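PDB 3D8P: acetyltransferase of GNAT family from Staphylococcus aureus subsp. aureus Mu50, which probably transfers an acetyl group from acetyl-coenzyme A to an acceptor substrate. Local coordinates for residues E42-E45 / H46-N50; M105-E109 / Q110-G114; I124-Q127 / Y128-N132. All blocks are in the same frame, centred on the assembly; numbering follows the deposited sequence.

Contact 1: E42-E45 / H46-N50; sequences ENIE and HNYLN. With ACT (acetate ion), chain D.
The bond from Asn47 N to Asn43 O begins the short helix 44-49 in regular alpha-helical fashion, after which the helix widens into a pi-type turn. This first bond is 2.8 Å long and almost straight (166° at the hydrogen). The widening is evident at the next carbonyl. Ile44 O takes a sound bond from Tyr48 N at 2.8 Å and a second, weak one from Leu49 N at 3.4 Å. Glu45 O then accepts from Asn50 N, five residues on, at 2.7 Å, an i to i+5 bond that marks the pi-type turn. Further along, Ser51 OG bonds to both Asn47 O and Tyr48 O.

At the amino end, Asn43 is in the N-cap position but its side chain makes no capping bond. A bound acetate, probably from the crystallisation liquor, takes the Glu45 amide instead, with its O atom 3.3 Å from Glu45 N. Tyr9 also holds this acetate. An anion placed here would probably be favoured by the partial positive charge of a helix amino terminus. The carboxylate of Glu45 turns to a salt bridge with Arg11, and Tyr48 OH is bonded to Asp40.

Ile44 and Leu49 rest on Phe55 of strand 54-59, and the Tyr48 ring meets Phe55 edge-to-face. Within the helix, Tyr48 CG lies beside its own backbone N (chi1 -67°), which brings the ring back toward the preceding turn. Its edge meets Ile44 O in plane, while Ile44 CD1 approaches obliquely, 3.5 Å from Tyr48 CE2.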
loop_
_atom_site.group_PDB
_atom_site.type_symbol
_atom_site.label_atom_id
_atom_site.label_comp_id
_atom_site.label_asym_id
_atom_site.label_seq_id
_atom_site.Cartn_x
_atom_site.Cartn_y
_atom_site.Cartn_z
ATOM N N GLU A 42 6.623 -11.287 -5.632
ATOM C CA GLU A 42 6.732 -12.465 -6.485
ATOM C C GLU A 42 5.508 -13.379 -6.386
ATOM O O GLU A 42 5.260 -14.182 -7.289
ATOM C CB GLU A 42 7.973 -13.311 -6.103
ATOM C CG GLU A 42 9.316 -12.619 -6.258
ATOM C CD GLU A 42 9.588 -12.108 -7.673
ATOM O OE1 GLU A 42 8.955 -12.590 -8.647
ATOM O OE2 GLU A 42 10.459 -11.221 -7.812
ATOM N N ASN A 43 4.794 -13.291 -5.265
ATOM C CA ASN A 43 3.675 -14.170 -4.970
ATOM C C ASN A 43 2.574 -13.313 -4.268
ATOM O O ASN A 43 2.355 -13.497 -3.095
ATOM C CB ASN A 43 4.100 -15.360 -4.008
ATOM C CG ASN A 43 5.428 -16.166 -4.434
ATOM O OD1 ASN A 43 6.566 -15.712 -4.221
ATOM N ND2 ASN A 43 5.245 -17.420 -4.889
ATOM N N ILE A 44 1.909 -12.390 -4.972
ATOM C CA ILE A 44 0.913 -11.484 -4.371
ATOM C C ILE A 44 -0.309 -12.236 -3.879
ATOM O O ILE A 44 -0.787 -11.939 -2.782
ATOM C CB ILE A 44 0.431 -10.285 -5.321
ATOM C CG1 ILE A 44 1.535 -9.263 -5.637
ATOM C CG2 ILE A 44 -0.721 -9.495 -4.704
ATOM C CD1 ILE A 44 1.957 -8.377 -4.519
ATOM N N GLU A 45 -0.837 -13.173 -4.668
ATOM C CA GLU A 45 -1.991 -13.972 -4.235
ATOM C C GLU A 45 -1.650 -14.639 -2.908
ATOM O O GLU A 45 -2.420 -14.559 -1.972
ATOM C CB GLU A 45 -2.448 -15.036 -5.270
ATOM C CG GLU A 45 -3.043 -14.452 -6.573
ATOM C CD GLU A 45 -3.905 -15.431 -7.400
ATOM O OE1 GLU A 45 -3.947 -16.664 -7.095
ATOM O OE2 GLU A 45 -4.563 -14.941 -8.371
ATOM N N HIS A 46 -0.487 -15.273 -2.828
ATOM C CA HIS A 46 -0.118 -15.969 -1.631
ATOM C C HIS A 46 0.124 -15.014 -0.457
ATOM O O HIS A 46 -0.431 -15.201 0.630
ATOM C CB HIS A 46 1.103 -16.834 -1.871
ATOM C CG HIS A 46 1.584 -17.517 -0.644
ATOM N ND1 HIS A 46 2.658 -17.056 0.082
ATOM C CD2 HIS A 46 1.109 -18.596 0.020
ATOM C CE1 HIS A 46 2.832 -17.829 1.139
ATOM N NE2 HIS A 46 1.917 -18.781 1.115
ATOM N N ASN A 47 0.926 -13.979 -0.680
ATOM C CA ASN A 47 1.289 -13.069 0.429
ATOM C C ASN A 47 0.189 -12.116 0.880
ATOM O O ASN A 47 0.157 -11.771 2.046
ATOM C CB ASN A 47 2.558 -12.270 0.118
ATOM C CG ASN A 47 3.747 -13.163 -0.126
ATOM O OD1 ASN A 47 4.441 -13.010 -1.116
ATOM N ND2 ASN A 47 3.938 -14.146 0.730
ATOM N N TYR A 48 -0.712 -11.731 -0.019
ATOM C CA TYR A 48 -1.759 -10.736 0.289
ATOM C C TYR A 48 -3.162 -11.294 0.259
ATOM O O TYR A 48 -3.872 -11.168 1.236
ATOM C CB TYR A 48 -1.685 -9.544 -0.677
ATOM C CG TYR A 48 -0.440 -8.719 -0.503
ATOM C CD1 TYR A 48 -0.413 -7.652 0.395
ATOM C CD2 TYR A 48 0.725 -9.011 -1.218
ATOM C CE1 TYR A 48 0.751 -6.875 0.568
ATOM C CE2 TYR A 48 1.871 -8.265 -1.057
ATOM C CZ TYR A 48 1.871 -7.179 -0.150
ATOM O OH TYR A 48 2.998 -6.410 0.025
ATOM N N LEU A 49 -3.558 -11.910 -0.855
ATOM C CA LEU A 49 -4.932 -12.342 -1.028
ATOM C C LEU A 49 -5.296 -13.578 -0.225
ATOM O O LEU A 49 -6.342 -13.601 0.390
ATOM C CB LEU A 49 -5.267 -12.548 -2.508
ATOM C CG LEU A 49 -4.956 -11.376 -3.454
ATOM C CD1 LEU A 49 -5.555 -11.625 -4.855
ATOM C CD2 LEU A 49 -5.406 -10.037 -2.877
ATOM N N ASN A 50 -4.430 -14.585 -0.202
ATOM C CA ASN A 50 -4.738 -15.852 0.453
ATOM C C ASN A 50 -4.527 -15.839 1.948
ATOM O O ASN A 50 -4.935 -16.772 2.647
ATOM C CB ASN A 50 -3.886 -16.982 -0.140
ATOM C CG ASN A 50 -4.241 -17.293 -1.566
ATOM O OD1 ASN A 50 -5.246 -16.791 -2.091
ATOM N ND2 ASN A 50 -3.422 -18.140 -2.217
HETATM C C ACT D . 1.381 -14.267 -8.324
HETATM O O ACT D . 0.608 -14.372 -7.333
HETATM O OXT ACT D . 1.169 -13.263 -9.045
HETATM C CH3 ACT D . 2.484 -15.255 -8.650
#

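Contact 2: M105-E109 / Q110-G114; sequences MTCKE and QNIDG
Cys107 and Ile112 meet across a Schellman motif that ends helix 95-109. Its long bond, from Ile112 N to Cys107 O, measures 3.0 Å and is almost straight (173° at the hydrogen), although the donor stands tilted from the carbonyl plane. The inner bond, from Asn111 N to Lys108 O, is weak at 3.4 Å. Asn111 is the C-prime residue, and its positive phi (58°) reverses the chain so that both amides point back at the last helical turn. One step earlier, Gln110 N still donates to Thr106 O at 3.1 Å.

The same reversal creates the apolar contact that usually accompanies this motif. Cys107 CB lies 3.9 Å from Ile112 CB, and Cys107 SG is 4.1 Å from both Ile112 CG2 and Ile112 CD1, the ends of the two branches. Thr106 and Gln110 run side by side in the same direction, with Thr106 CG2 3.4 Å from Gln110 NE2. Thr106 OG1 points elsewhere, bonded to the carbonyl of Lys102 one turn back.

The next shell fixes this end of the helix on the sheet. Leu71 of strand 65-73 touches both Cys107 and Ile112, Gln54 of strand 54-59 touches Thr106 and Cys107, and Arg73 NH1 hydrogen-bonds to Gln110 O. Backbone bonds of Asp113 to Asn77, Leu161 and Lys162 then lead the chain into strand 114-119. The motif thus supplies amide donors to the carbonyls of Cys107 and, weakly, Lys108, while the buried side chains of Cys107 and Ile112 pack together on the side facing Leu71.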
loop_
_atom_site.group_PDB
_atom_site.type_symbol
_atom_site.label_atom_id
_atom_site.label_comp_id
_atom_site.label_asym_id
_atom_site.label_seq_id
_atom_site.Cartn_x
_atom_site.Cartn_y
_atom_site.Cartn_z
HETATM N N MSE A 105 -13.042 0.486 3.357
HETATM C CA MSE A 105 -14.330 -0.202 3.220
HETATM C C MSE A 105 -14.178 -1.715 3.386
HETATM O O MSE A 105 -14.991 -2.354 4.043
HETATM C CB MSE A 105 -14.920 0.103 1.851
HETATM C CG MSE A 105 -16.264 -0.494 1.594
HETATM SE SE MSE A 105 -16.427 -1.020 -0.293
HETATM C CE MSE A 105 -15.121 -2.515 -0.334
ATOM N N THR A 106 -13.137 -2.289 2.783
ATOM C CA THR A 106 -12.905 -3.733 2.865
ATOM C C THR A 106 -12.510 -4.141 4.285
ATOM O O THR A 106 -12.890 -5.206 4.757
ATOM C CB THR A 106 -11.852 -4.190 1.816
ATOM O OG1 THR A 106 -12.202 -3.649 0.532
ATOM C CG2 THR A 106 -11.734 -5.740 1.731
ATOM N N CYS A 107 -11.751 -3.292 4.968
ATOM C CA CYS A 107 -11.377 -3.542 6.352
ATOM C C CYS A 107 -12.612 -3.565 7.252
ATOM O O CYS A 107 -12.702 -4.378 8.175
ATOM C CB CYS A 107 -10.433 -2.446 6.858
ATOM S SG CYS A 107 -8.779 -2.526 6.247
ATOM N N LYS A 108 -13.559 -2.670 6.995
ATOM C CA LYS A 108 -14.784 -2.648 7.780
ATOM C C LYS A 108 -15.577 -3.944 7.614
ATOM O O LYS A 108 -16.065 -4.507 8.600
ATOM C CB LYS A 108 -15.621 -1.406 7.459
ATOM C CG LYS A 108 -14.915 -0.138 7.970
ATOM C CD LYS A 108 -15.688 1.138 7.675
ATOM C CE LYS A 108 -14.993 2.390 8.267
ATOM N NZ LYS A 108 -15.775 3.619 7.886
ATOM N N GLU A 109 -15.688 -4.436 6.380
ATOM C CA GLU A 109 -16.369 -5.701 6.142
ATOM C C GLU A 109 -15.664 -6.846 6.863
ATOM O O GLU A 109 -16.307 -7.778 7.324
ATOM C CB GLU A 109 -16.405 -6.056 4.653
ATOM C CG GLU A 109 -17.205 -5.129 3.761
ATOM C CD GLU A 109 -16.921 -5.378 2.274
ATOM O OE1 GLU A 109 -16.116 -6.281 1.942
ATOM O OE2 GLU A 109 -17.486 -4.651 1.436
ATOM N N GLN A 110 -14.342 -6.783 6.951
ATOM C CA GLN A 110 -13.567 -7.880 7.515
ATOM C C GLN A 110 -13.218 -7.740 8.998
ATOM O O GLN A 110 -12.416 -8.513 9.509
ATOM C CB GLN A 110 -12.329 -8.115 6.653
ATOM C CG GLN A 110 -12.715 -8.677 5.275
ATOM C CD GLN A 110 -11.558 -8.768 4.303
ATOM O OE1 GLN A 110 -10.386 -8.705 4.691
ATOM N NE2 GLN A 110 -11.886 -8.921 3.014
ATOM N N ASN A 111 -13.862 -6.800 9.688
ATOM C CA ASN A 111 -13.645 -6.555 11.130
ATOM C C ASN A 111 -12.208 -6.205 11.541
ATOM O O ASN A 111 -11.700 -6.675 12.570
ATOM C CB ASN A 111 -14.182 -7.749 11.937
ATOM C CG ASN A 111 -15.675 -7.940 11.738
ATOM O OD1 ASN A 111 -16.466 -7.041 12.045
ATOM N ND2 ASN A 111 -16.072 -9.103 11.201
ATOM N N ILE A 112 -11.554 -5.399 10.711
ATOM C CA ILE A 112 -10.214 -4.905 11.004
ATOM C C ILE A 112 -10.395 -3.554 11.677
ATOM O O ILE A 112 -11.093 -2.681 11.168
ATOM C CB ILE A 112 -9.335 -4.833 9.745
ATOM C CG1 ILE A 112 -9.026 -6.253 9.263
ATOM C CG2 ILE A 112 -8.041 -4.060 10.007
ATOM C CD1 ILE A 112 -8.364 -6.306 7.902
ATOM N N ASP A 113 -9.779 -3.415 12.843
ATOM C CA ASP A 113 -9.898 -2.244 13.695
ATOM C C ASP A 113 -8.986 -1.080 13.357
ATOM O O ASP A 113 -9.257 0.065 13.751
ATOM C CB ASP A 113 -9.631 -2.671 15.137
ATOM C CG ASP A 113 -10.759 -3.518 15.695
ATOM O OD1 ASP A 113 -11.901 -3.286 15.268
ATOM O OD2 ASP A 113 -10.510 -4.399 16.540
ATOM N N GLY A 114 -7.923 -1.341 12.616
ATOM C CA GLY A 114 -6.962 -0.285 12.358
ATOM C C GLY A 114 -5.931 -0.682 11.361
ATOM O O GLY A 114 -5.801 -1.845 11.078
#

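Contact 3: I124-Q127 / Y128-N132; sequences ISAQ and YFYSN. With EDO (1,2-ethanediol), chain F.
Gln127 O accepts from Ser131 N at 3.0 Å in a nearly straight bond (168° at the hydrogen) and may also be approached by the hydroxyl of the same residue. Ser131 OG is 3.2 Å from Gln127 O, but its proton has another acceptor within reach, so this second bond is not settled. The hydroxyl reaches that spot because OG sits beside the residue's own N (chi1 -67°) and therefore points back along the helix. Phe129 N to Ser125 O is another i to i+4 bond, also 3.0 Å.

Side chains four residues apart pair on separate flanks. Ile124 and Tyr128 lie alongside each other and point the same way, with Ile124 CG2 3.8 Å from Tyr128 CE2 on an exposed flank. On the flank facing the sheet, Ala126 CB is 3.8 Å from Tyr130 CE2, and the tyrosine hydroxyl reaches a bound 1,2-ethanediol. Tyr130 OH and the diol O2 are hydrogen-bonded at 3.1 Å, and either could be the donor. The diol oxygen lies in the ring plane at its edge, while the diol's C2 rests 3.5 Å from Ala126 CB. Phe129 CG lies opposite its own backbone N (chi1 173°), unlike the two tyrosines, and its ring edge meets Tyr130 CE1 in plane.

The diol, probably from the crystallisation liquor, also bonds to Met84 O and Thr119 OG1. It therefore bridges the helix and the two parallel strands 78-86 and 114-119, the region where GNAT relatives hold acetyl-coenzyme A. Phe129 and Tyr130 both touch Met84 of strand 78-86, Tyr130 reaches Leu117 and Gln127 meets Thr119 on strand 114-119, and Gln127 touches Arg155 and Ser131 touches Tyr157 on strand 155-160.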
loop_
_atom_site.group_PDB
_atom_site.type_symbol
_atom_site.label_atom_id
_atom_site.label_comp_id
_atom_site.label_asym_id
_atom_site.label_seq_id
_atom_site.Cartn_x
_atom_site.Cartn_y
_atom_site.Cartn_z
ATOM N N ILE A 124 8.132 12.110 0.543
ATOM C CA ILE A 124 7.701 13.369 1.160
ATOM C C ILE A 124 6.188 13.598 1.031
ATOM O O ILE A 124 5.497 13.860 2.020
ATOM C CB ILE A 124 8.470 14.578 0.526
ATOM C CG1 ILE A 124 9.963 14.523 0.886
ATOM C CG2 ILE A 124 7.876 15.899 0.968
ATOM C CD1 ILE A 124 10.858 15.415 0.011
ATOM N N SER A 125 5.685 13.508 -0.197
ATOM C CA SER A 125 4.271 13.713 -0.464
ATOM C C SER A 125 3.378 12.671 0.220
ATOM O O SER A 125 2.310 12.995 0.708
ATOM C CB SER A 125 4.038 13.711 -1.974
ATOM O OG SER A 125 2.654 13.650 -2.272
ATOM N N ALA A 126 3.811 11.416 0.230
ATOM C CA ALA A 126 3.047 10.347 0.866
ATOM C C ALA A 126 2.803 10.608 2.353
ATOM O O ALA A 126 1.768 10.211 2.872
ATOM C CB ALA A 126 3.735 8.999 0.679
ATOM N N GLN A 127 3.741 11.271 3.031
ATOM C CA GLN A 127 3.618 11.587 4.479
ATOM C C GLN A 127 2.445 12.537 4.685
ATOM O O GLN A 127 1.594 12.300 5.517
ATOM C CB GLN A 127 4.876 12.291 5.053
ATOM C CG GLN A 127 6.261 11.725 4.666
ATOM C CD GLN A 127 6.515 10.334 5.193
ATOM O OE1 GLN A 127 6.987 9.461 4.463
ATOM N NE2 GLN A 127 6.193 10.113 6.451
ATOM N N TYR A 128 2.431 13.625 3.920
ATOM C CA TYR A 128 1.334 14.576 3.957
ATOM C C TYR A 128 0.014 13.916 3.583
ATOM O O TYR A 128 -1.018 14.236 4.170
ATOM C CB TYR A 128 1.594 15.728 3.007
ATOM C CG TYR A 128 2.846 16.512 3.310
ATOM C CD1 TYR A 128 3.097 17.008 4.591
ATOM C CD2 TYR A 128 3.759 16.809 2.299
ATOM C CE1 TYR A 128 4.242 17.760 4.863
ATOM C CE2 TYR A 128 4.902 17.567 2.557
ATOM C CZ TYR A 128 5.141 18.034 3.837
ATOM O OH TYR A 128 6.279 18.781 4.078
ATOM N N PHE A 129 0.045 13.005 2.608
ATOM C CA PHE A 129 -1.158 12.262 2.229
ATOM C C PHE A 129 -1.724 11.461 3.414
ATOM O O PHE A 129 -2.915 11.529 3.703
ATOM C CB PHE A 129 -0.887 11.303 1.054
ATOM C CG PHE A 129 -2.050 10.393 0.745
ATOM C CD1 PHE A 129 -3.115 10.843 -0.026
ATOM C CD2 PHE A 129 -2.096 9.109 1.260
ATOM C CE1 PHE A 129 -4.202 10.017 -0.294
ATOM C CE2 PHE A 129 -3.174 8.273 0.996
ATOM C CZ PHE A 129 -4.229 8.720 0.221
ATOM N N TYR A 130 -0.870 10.706 4.094
ATOM C CA TYR A 130 -1.331 9.908 5.235
ATOM C C TYR A 130 -1.860 10.816 6.345
ATOM O O TYR A 130 -2.914 10.550 6.883
ATOM C CB TYR A 130 -0.232 8.985 5.763
ATOM C CG TYR A 130 0.302 8.020 4.730
ATOM C CD1 TYR A 130 -0.551 7.170 4.050
ATOM C CD2 TYR A 130 1.668 7.936 4.454
ATOM C CE1 TYR A 130 -0.080 6.275 3.117
ATOM C CE2 TYR A 130 2.144 7.037 3.512
ATOM C CZ TYR A 130 1.253 6.209 2.838
ATOM O OH TYR A 130 1.693 5.296 1.892
ATOM N N SER A 131 -1.145 11.901 6.648
ATOM C CA SER A 131 -1.559 12.849 7.663
ATOM C C SER A 131 -2.898 13.506 7.360
ATOM O O SER A 131 -3.626 13.894 8.272
ATOM C CB SER A 131 -0.512 13.949 7.810
ATOM O OG SER A 131 0.699 13.431 8.330
ATOM N N ASN A 132 -3.184 13.690 6.076
ATOM C CA ASN A 132 -4.423 14.316 5.631
ATOM C C ASN A 132 -5.561 13.305 5.462
ATOM O O ASN A 132 -6.711 13.708 5.243
ATOM C CB ASN A 132 -4.191 15.050 4.308
ATOM C CG ASN A 132 -3.310 16.272 4.464
ATOM O OD1 ASN A 132 -3.264 16.893 5.519
ATOM N ND2 ASN A 132 -2.614 16.630 3.399
HETATM C C1 EDO F . 5.190 4.568 -0.725
HETATM O O1 EDO F . 4.588 3.268 -0.601
HETATM C C2 EDO F . 4.506 5.572 0.185
HETATM O O2 EDO F . 4.767 5.262 1.567
#

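How the contacts relate
The three contacts follow one another along the chain and belong to three different helices, 44-49, 95-109 and 124-132, set around one mixed seven-stranded sheet. Contacts 1 and 2 have centres about 19 Å apart and both reach strand 54-59. Contacts 2 and 3 are about 22 Å apart by their centres and are joined in sequence through strand 114-119. Contacts 1 and 3, about 27 Å between centres, lie on opposite sides of the chain's centre, yet both touch strand 78-86. None touches another, so the shared sheet is what relates them, consistent with a GNAT fold whose parallel strands 78-86 and 114-119 probably frame the cofactor cleft.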